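PDB 7CPX: lovastatin nonaketide synthase, polyketide synthase component from Aspergillus terreus, which builds the nonaketide dihydromonacolin L from malonyl-CoA by iterative condensation, methylation and reduction, working with its partner LovC in the biosynthesis of lovastatin. Local coordinates for residues Y69-L77 and G241-C249; L356-V364 and V388-D396. The protein carries 2 engineered substitutions. All blocks are in the same frame, centred on the assembly; numbering follows the deposited sequence.

Contact 1 of 2, residues Y69-L77 and G241-C249; sequences YAYVLQDDL and GYARGEAVC
Ala-70 rests its CB against the carbonyl oxygen of Arg-244, where the chain of 69-77 runs alongside the approach to strand 247-255 of the ketosynthase's thiolase-type fold. The pairing is a single parallel beta bridge centred on Tyr-71 and Gly-245, whose CA atoms are 4.2 Å apart. Arg-244 sends its guanidinium group away from the bridge, to a cation-pi contact with Phe-217 of helix 214-222. Tyr-71 uses both its backbone polar atoms: its N donates to Arg-244 O at 3.0 Å, and its O accepts from Glu-246 N at 2.7 Å, with the donor standing 37° above the carbonyl plane. The same residue is the centre of an inverse gamma turn, closed by a weak bond from Val-72 N to Ala-70 O. Its ring meets Ala-243 with an edge, CE1 lying 3.6 Å from the methyl CB. The backbone of Ala-243 is also hydrogen-bonded to that of His-367, a predicted ketosynthase active-site residue. Val-72 and Glu-246 then run side by side, pointing the same way; with CG1 anti to the backbone N (chi1 -178°), the valine lays this methyl along the carboxylate. Leu-73 crosses the base of the glutamate, its CG 3.6 Å from Glu-246 CB, and Leu-77 brings CD1 near the carboxylate. The buried acid is held at both oxygens: OE2 forms a salt bridge with Arg-48 and accepts from Ile-211 N, while Leu-73 N reaches OE1 from its anti side at 3.2 Å.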
# COMPACT_ATOMS: atom_id res chain seq x y z
N TYR A 69 -27.48 9.97 5.34
CA TYR A 69 -28.02 11.17 5.94
C TYR A 69 -27.98 11.06 7.45
O TYR A 69 -27.87 9.97 8.02
CB TYR A 69 -29.46 11.43 5.49
CG TYR A 69 -29.67 11.37 3.99
CD1 TYR A 69 -29.41 12.48 3.20
CD2 TYR A 69 -30.13 10.22 3.38
CE1 TYR A 69 -29.60 12.43 1.83
CE2 TYR A 69 -30.32 10.16 2.01
CZ TYR A 69 -30.06 11.27 1.24
OH TYR A 69 -30.25 11.22 -0.12
N ALA A 70 -28.08 12.21 8.11
CA ALA A 70 -28.13 12.26 9.56
C ALA A 70 -28.52 13.67 9.98
O ALA A 70 -28.33 14.63 9.23
CB ALA A 70 -26.79 11.87 10.18
N TYR A 71 -29.07 13.77 11.19
CA TYR A 71 -29.40 15.06 11.79
C TYR A 71 -28.13 15.58 12.46
O TYR A 71 -27.92 15.47 13.67
CB TYR A 71 -30.56 14.90 12.77
CG TYR A 71 -31.86 14.46 12.13
CD1 TYR A 71 -32.00 13.18 11.62
CD2 TYR A 71 -32.94 15.32 12.03
CE1 TYR A 71 -33.19 12.77 11.04
CE2 TYR A 71 -34.12 14.92 11.46
CZ TYR A 71 -34.25 13.64 10.96
OH TYR A 71 -35.43 13.24 10.39
N VAL A 72 -27.27 16.16 11.63
CA VAL A 72 -25.93 16.55 12.03
C VAL A 72 -25.95 17.97 12.57
O VAL A 72 -26.73 18.82 12.14
CB VAL A 72 -24.96 16.42 10.84
CG1 VAL A 72 -23.54 16.77 11.25
CG2 VAL A 72 -25.00 15.01 10.26
N LEU A 73 -25.07 18.23 13.54
CA LEU A 73 -24.90 19.58 14.05
C LEU A 73 -24.26 20.48 12.99
O LEU A 73 -23.37 20.05 12.25
CB LEU A 73 -24.02 19.57 15.30
CG LEU A 73 -24.54 18.75 16.48
CD1 LEU A 73 -23.55 18.78 17.63
CD2 LEU A 73 -25.89 19.25 16.93
N GLN A 74 -24.73 21.72 12.92
CA GLN A 74 -24.21 22.70 11.98
C GLN A 74 -23.06 23.51 12.57
O GLN A 74 -22.81 24.63 12.11
CB GLN A 74 -25.33 23.64 11.52
CG GLN A 74 -26.38 22.97 10.64
CD GLN A 74 -27.22 21.95 11.39
OE1 GLN A 74 -27.27 21.95 12.62
NE2 GLN A 74 -27.87 21.06 10.65
N ASP A 75 -22.36 22.97 13.55
CA ASP A 75 -21.25 23.64 14.21
C ASP A 75 -19.97 22.83 14.02
O ASP A 75 -20.01 21.60 13.90
CB ASP A 75 -21.52 23.83 15.70
CG ASP A 75 -20.44 24.64 16.40
OD1 ASP A 75 -19.51 25.11 15.71
OD2 ASP A 75 -20.52 24.80 17.63
N ASP A 76 -18.84 23.53 13.98
CA ASP A 76 -17.54 22.89 13.87
C ASP A 76 -17.17 22.32 15.23
O ASP A 76 -16.77 23.04 16.14
CB ASP A 76 -16.49 23.89 13.39
CG ASP A 76 -15.13 23.26 13.20
OD1 ASP A 76 -15.01 22.02 13.34
OD2 ASP A 76 -14.16 23.99 12.90
N LEU A 77 -17.31 21.00 15.37
CA LEU A 77 -17.07 20.37 16.66
C LEU A 77 -15.62 20.49 17.10
O LEU A 77 -15.34 20.45 18.30
CB LEU A 77 -17.48 18.90 16.62
CG LEU A 77 -18.92 18.61 16.18
CD1 LEU A 77 -19.38 17.31 16.78
CD2 LEU A 77 -19.87 19.73 16.58
N GLY A 241 -35.85 1.93 9.66
CA GLY A 241 -34.71 2.11 10.52
C GLY A 241 -34.79 3.43 11.23
O GLY A 241 -35.84 4.07 11.31
N TYR A 242 -33.65 3.86 11.77
CA TYR A 242 -33.55 5.14 12.46
C TYR A 242 -32.40 5.95 11.88
O TYR A 242 -31.34 5.40 11.56
CB TYR A 242 -33.35 4.95 13.97
CG TYR A 242 -32.04 4.33 14.38
CD1 TYR A 242 -30.88 5.09 14.47
CD2 TYR A 242 -31.96 2.99 14.70
CE1 TYR A 242 -29.69 4.53 14.85
CE2 TYR A 242 -30.77 2.41 15.09
CZ TYR A 242 -29.64 3.19 15.16
OH TYR A 242 -28.44 2.62 15.54
N ALA A 243 -32.61 7.25 11.75
CA ALA A 243 -31.60 8.15 11.23
C ALA A 243 -30.73 8.64 12.38
O ALA A 243 -31.25 9.22 13.35
CB ALA A 243 -32.25 9.33 10.50
N ARG A 244 -29.43 8.41 12.28
CA ARG A 244 -28.51 8.88 13.31
C ARG A 244 -28.56 10.40 13.40
O ARG A 244 -28.71 11.10 12.40
CB ARG A 244 -27.09 8.42 13.01
CG ARG A 244 -26.86 6.93 13.25
CD ARG A 244 -25.42 6.54 12.93
NE ARG A 244 -24.47 7.50 13.47
CZ ARG A 244 -24.18 7.63 14.75
NH1 ARG A 244 -24.75 6.87 15.67
NH2 ARG A 244 -23.31 8.56 15.13
N GLY A 245 -28.44 10.91 14.62
CA GLY A 245 -28.43 12.34 14.84
C GLY A 245 -27.33 12.73 15.80
O GLY A 245 -27.03 12.01 16.75
N GLU A 246 -26.72 13.88 15.53
CA GLU A 246 -25.70 14.43 16.40
C GLU A 246 -26.36 15.34 17.43
O GLU A 246 -26.99 16.33 17.07
CB GLU A 246 -24.66 15.22 15.60
CG GLU A 246 -23.75 14.39 14.75
CD GLU A 246 -22.53 15.16 14.32
OE1 GLU A 246 -22.60 16.41 14.28
OE2 GLU A 246 -21.49 14.53 14.03
N ALA A 247 -26.19 15.00 18.71
CA ALA A 247 -26.75 15.82 19.76
C ALA A 247 -25.94 15.63 21.03
O ALA A 247 -25.51 14.52 21.35
CB ALA A 247 -28.22 15.47 20.02
N VAL A 248 -25.71 16.74 21.73
CA VAL A 248 -25.08 16.74 23.04
C VAL A 248 -25.98 17.52 23.97
O VAL A 248 -26.16 18.74 23.80
CB VAL A 248 -23.67 17.35 23.00
CG1 VAL A 248 -23.03 17.28 24.38
CG2 VAL A 248 -22.82 16.62 21.98
N CYS A 249 -26.55 16.84 24.96
CA CYS A 249 -27.49 17.45 25.89
C CYS A 249 -26.92 17.37 27.29
O CYS A 249 -26.20 16.43 27.63
CB CYS A 249 -28.85 16.75 25.84
SG CYS A 249 -30.11 17.51 26.88

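Contact 2 of 2, residues L356-V364 and V388-D396; sequences LFVGSAKTV and VIPPNLLFD
Apolar packing joins Phe-357 to Ile-389, whose side chains cross at about a right angle, with Ile-389 CD1 3.5 Å from Phe-357 CG and CG2 near Phe-357 CB. Phe-316 of strand 316-318 touches both. Val-364 CG2 lies 4.2 Å from Leu-393 CB, and the side chains of Thr-363 and Asn-392 cross at a slant, CB to CB 4.1 Å. A methyl of Leu-394, CD2, also lies against Thr-363 O.

The polar part centres on Asn-392. Its amide end points at Gly-359, whose CA lies close to the amide plane, 3.3 Å from ND2; the glycine has no side chain to keep it off. OD1 takes a weak, bent bond from Ser-360 N at 2.8 Å (125° at the hydrogen), and ND2 donates to Pro-412 O, a pair of bonds consistent with the modelled amide orientation.

Within 356-364, Thr-363 closes the bend. Its OG1 lies between the backbone N and the carbonyl carbon (chi1 61°), from where it donates to Ser-360 O at 2.8 Å, almost straight along the C=O direction. Thr-363 N gives that oxygen a second bond.

Ser-360 OG, bonded to Lys-362 NZ, and the lysine both reach His-320 O. The arrangement belongs to the C-terminal half of the thiolase-type ketosynthase fold, where the loop leaving strand 356-358 leads to His-367, predicted like His-320 to serve condensation.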
# COMPACT_ATOMS: atom_id res chain seq x y z
N LEU A 356 -53.88 9.74 24.02
CA LEU A 356 -52.57 9.92 24.64
C LEU A 356 -51.56 10.21 23.54
O LEU A 356 -51.15 9.31 22.81
CB LEU A 356 -52.18 8.68 25.45
CG LEU A 356 -50.85 8.73 26.20
CD1 LEU A 356 -50.84 7.73 27.33
CD2 LEU A 356 -49.68 8.47 25.26
N PHE A 357 -51.18 11.48 23.41
CA PHE A 357 -50.28 11.89 22.35
C PHE A 357 -48.91 11.23 22.53
O PHE A 357 -48.35 11.22 23.63
CB PHE A 357 -50.13 13.40 22.33
CG PHE A 357 -51.36 14.12 21.85
CD1 PHE A 357 -52.36 14.47 22.74
CD2 PHE A 357 -51.51 14.45 20.52
CE1 PHE A 357 -53.49 15.13 22.30
CE2 PHE A 357 -52.64 15.11 20.08
CZ PHE A 357 -53.63 15.45 20.97
N VAL A 358 -48.38 10.68 21.44
CA VAL A 358 -47.07 10.04 21.43
C VAL A 358 -46.24 10.69 20.34
O VAL A 358 -46.65 10.71 19.17
CB VAL A 358 -47.18 8.52 21.20
CG1 VAL A 358 -45.86 7.85 21.49
CG2 VAL A 358 -48.29 7.93 22.06
N GLY A 359 -45.08 11.23 20.71
CA GLY A 359 -44.22 11.88 19.74
C GLY A 359 -42.76 11.81 20.12
O GLY A 359 -42.37 12.24 21.20
N SER A 360 -41.93 11.30 19.21
CA SER A 360 -40.51 11.12 19.46
C SER A 360 -39.74 12.30 18.88
O SER A 360 -39.93 12.66 17.71
CB SER A 360 -40.00 9.81 18.85
OG SER A 360 -38.62 9.63 19.11
N ALA A 361 -38.86 12.89 19.69
CA ALA A 361 -38.01 13.97 19.21
C ALA A 361 -37.12 13.52 18.07
O ALA A 361 -36.68 14.36 17.27
CB ALA A 361 -37.16 14.51 20.35
N LYS A 362 -36.85 12.22 17.97
CA LYS A 362 -35.95 11.70 16.95
C LYS A 362 -36.51 11.86 15.54
O LYS A 362 -35.76 11.69 14.58
CB LYS A 362 -35.65 10.23 17.25
CG LYS A 362 -35.12 10.01 18.66
CD LYS A 362 -35.13 8.55 19.05
CE LYS A 362 -35.34 8.39 20.55
NZ LYS A 362 -36.70 8.82 20.99
N THR A 363 -37.80 12.17 15.41
CA THR A 363 -38.34 12.51 14.10
C THR A 363 -37.87 13.88 13.64
O THR A 363 -37.85 14.16 12.44
CB THR A 363 -39.87 12.46 14.12
OG1 THR A 363 -40.36 13.42 15.07
CG2 THR A 363 -40.36 11.08 14.50
N VAL A 364 -37.51 14.74 14.59
CA VAL A 364 -37.12 16.12 14.29
C VAL A 364 -35.61 16.30 14.35
O VAL A 364 -35.01 16.87 13.45
CB VAL A 364 -37.84 17.09 15.26
CG1 VAL A 364 -37.46 18.52 14.93
CG2 VAL A 364 -39.34 16.89 15.19
N VAL A 388 -47.44 22.86 25.23
CA VAL A 388 -47.57 22.59 23.80
C VAL A 388 -47.03 21.19 23.54
O VAL A 388 -45.91 20.87 23.94
CB VAL A 388 -46.82 23.63 22.95
CG1 VAL A 388 -46.87 23.25 21.48
CG2 VAL A 388 -47.39 25.02 23.18
N ILE A 389 -47.83 20.37 22.87
CA ILE A 389 -47.40 19.04 22.47
C ILE A 389 -46.69 19.16 21.12
O ILE A 389 -47.35 19.35 20.09
CB ILE A 389 -48.58 18.06 22.40
CG1 ILE A 389 -49.08 17.76 23.82
CG2 ILE A 389 -48.18 16.78 21.68
CD1 ILE A 389 -50.23 16.78 23.89
N PRO A 390 -45.36 19.07 21.08
CA PRO A 390 -44.67 19.27 19.81
C PRO A 390 -45.04 18.20 18.81
O PRO A 390 -45.34 17.05 19.19
CB PRO A 390 -43.19 19.20 20.20
CG PRO A 390 -43.17 18.42 21.47
CD PRO A 390 -44.43 18.78 22.18
N PRO A 391 -45.04 18.52 17.53
CA PRO A 391 -45.41 17.54 16.50
C PRO A 391 -44.24 16.63 16.15
O PRO A 391 -43.14 16.74 16.70
CB PRO A 391 -45.81 18.42 15.32
CG PRO A 391 -44.96 19.62 15.46
CD PRO A 391 -44.79 19.85 16.94
N ASN A 392 -44.49 15.73 15.21
CA ASN A 392 -43.48 14.84 14.65
C ASN A 392 -43.35 15.14 13.17
O ASN A 392 -44.34 15.09 12.43
CB ASN A 392 -43.84 13.38 14.88
CG ASN A 392 -43.93 13.03 16.35
OD1 ASN A 392 -43.08 12.33 16.89
ND2 ASN A 392 -44.97 13.54 17.01
N LEU A 393 -42.12 15.44 12.73
CA LEU A 393 -41.92 15.90 11.36
C LEU A 393 -42.25 14.82 10.35
O LEU A 393 -42.86 15.10 9.31
CB LEU A 393 -40.49 16.39 11.19
CG LEU A 393 -40.12 16.96 9.82
CD1 LEU A 393 -41.02 18.13 9.46
CD2 LEU A 393 -38.66 17.37 9.79
N LEU A 394 -41.87 13.57 10.62
CA LEU A 394 -42.04 12.47 9.68
C LEU A 394 -43.12 11.53 10.21
O LEU A 394 -42.83 10.56 10.92
CB LEU A 394 -40.73 11.72 9.45
CG LEU A 394 -39.60 12.46 8.72
CD1 LEU A 394 -40.13 13.25 7.53
CD2 LEU A 394 -38.83 13.36 9.67
N PHE A 395 -44.37 11.81 9.86
CA PHE A 395 -45.48 10.89 10.11
C PHE A 395 -46.57 11.20 9.09
O PHE A 395 -47.31 12.17 9.25
CB PHE A 395 -45.99 11.01 11.54
CG PHE A 395 -47.17 10.12 11.83
CD1 PHE A 395 -46.99 8.76 12.02
CD2 PHE A 395 -48.44 10.64 11.93
CE1 PHE A 395 -48.06 7.94 12.29
CE2 PHE A 395 -49.52 9.82 12.20
CZ PHE A 395 -49.33 8.47 12.38
N ASP A 396 -46.65 10.38 8.05
CA ASP A 396 -47.63 10.56 6.99
C ASP A 396 -48.70 9.48 6.97
O ASP A 396 -49.86 9.78 6.65
CB ASP A 396 -46.94 10.58 5.62
CG ASP A 396 -45.87 11.65 5.54
OD1 ASP A 396 -46.02 12.70 6.20
OD2 ASP A 396 -44.88 11.45 4.81

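Contacts 1 and 2 both lie in the ketosynthase, their centres about 18 Å apart, and are largely buried, although contact 2 reaches partly exposed residues at Leu-393 and Leu-394. Each brings a strand of the same mixed sheet into play, 247-255 in the first and 356-358 in the second, and segments 241-249 and 388-396 both pack on helix 369-386. Backbone pairing and a buried carboxylate characterise contact 1; contact 2 relies on side chains, with one weak bond between its segments. They meet through Tyr-71, whose ring end packs against Thr-363, Val-364 and Leu-394. Both also border His-367, whose ring is met by Tyr-242 of contact 1 and touched by Lys-362 of contact 2.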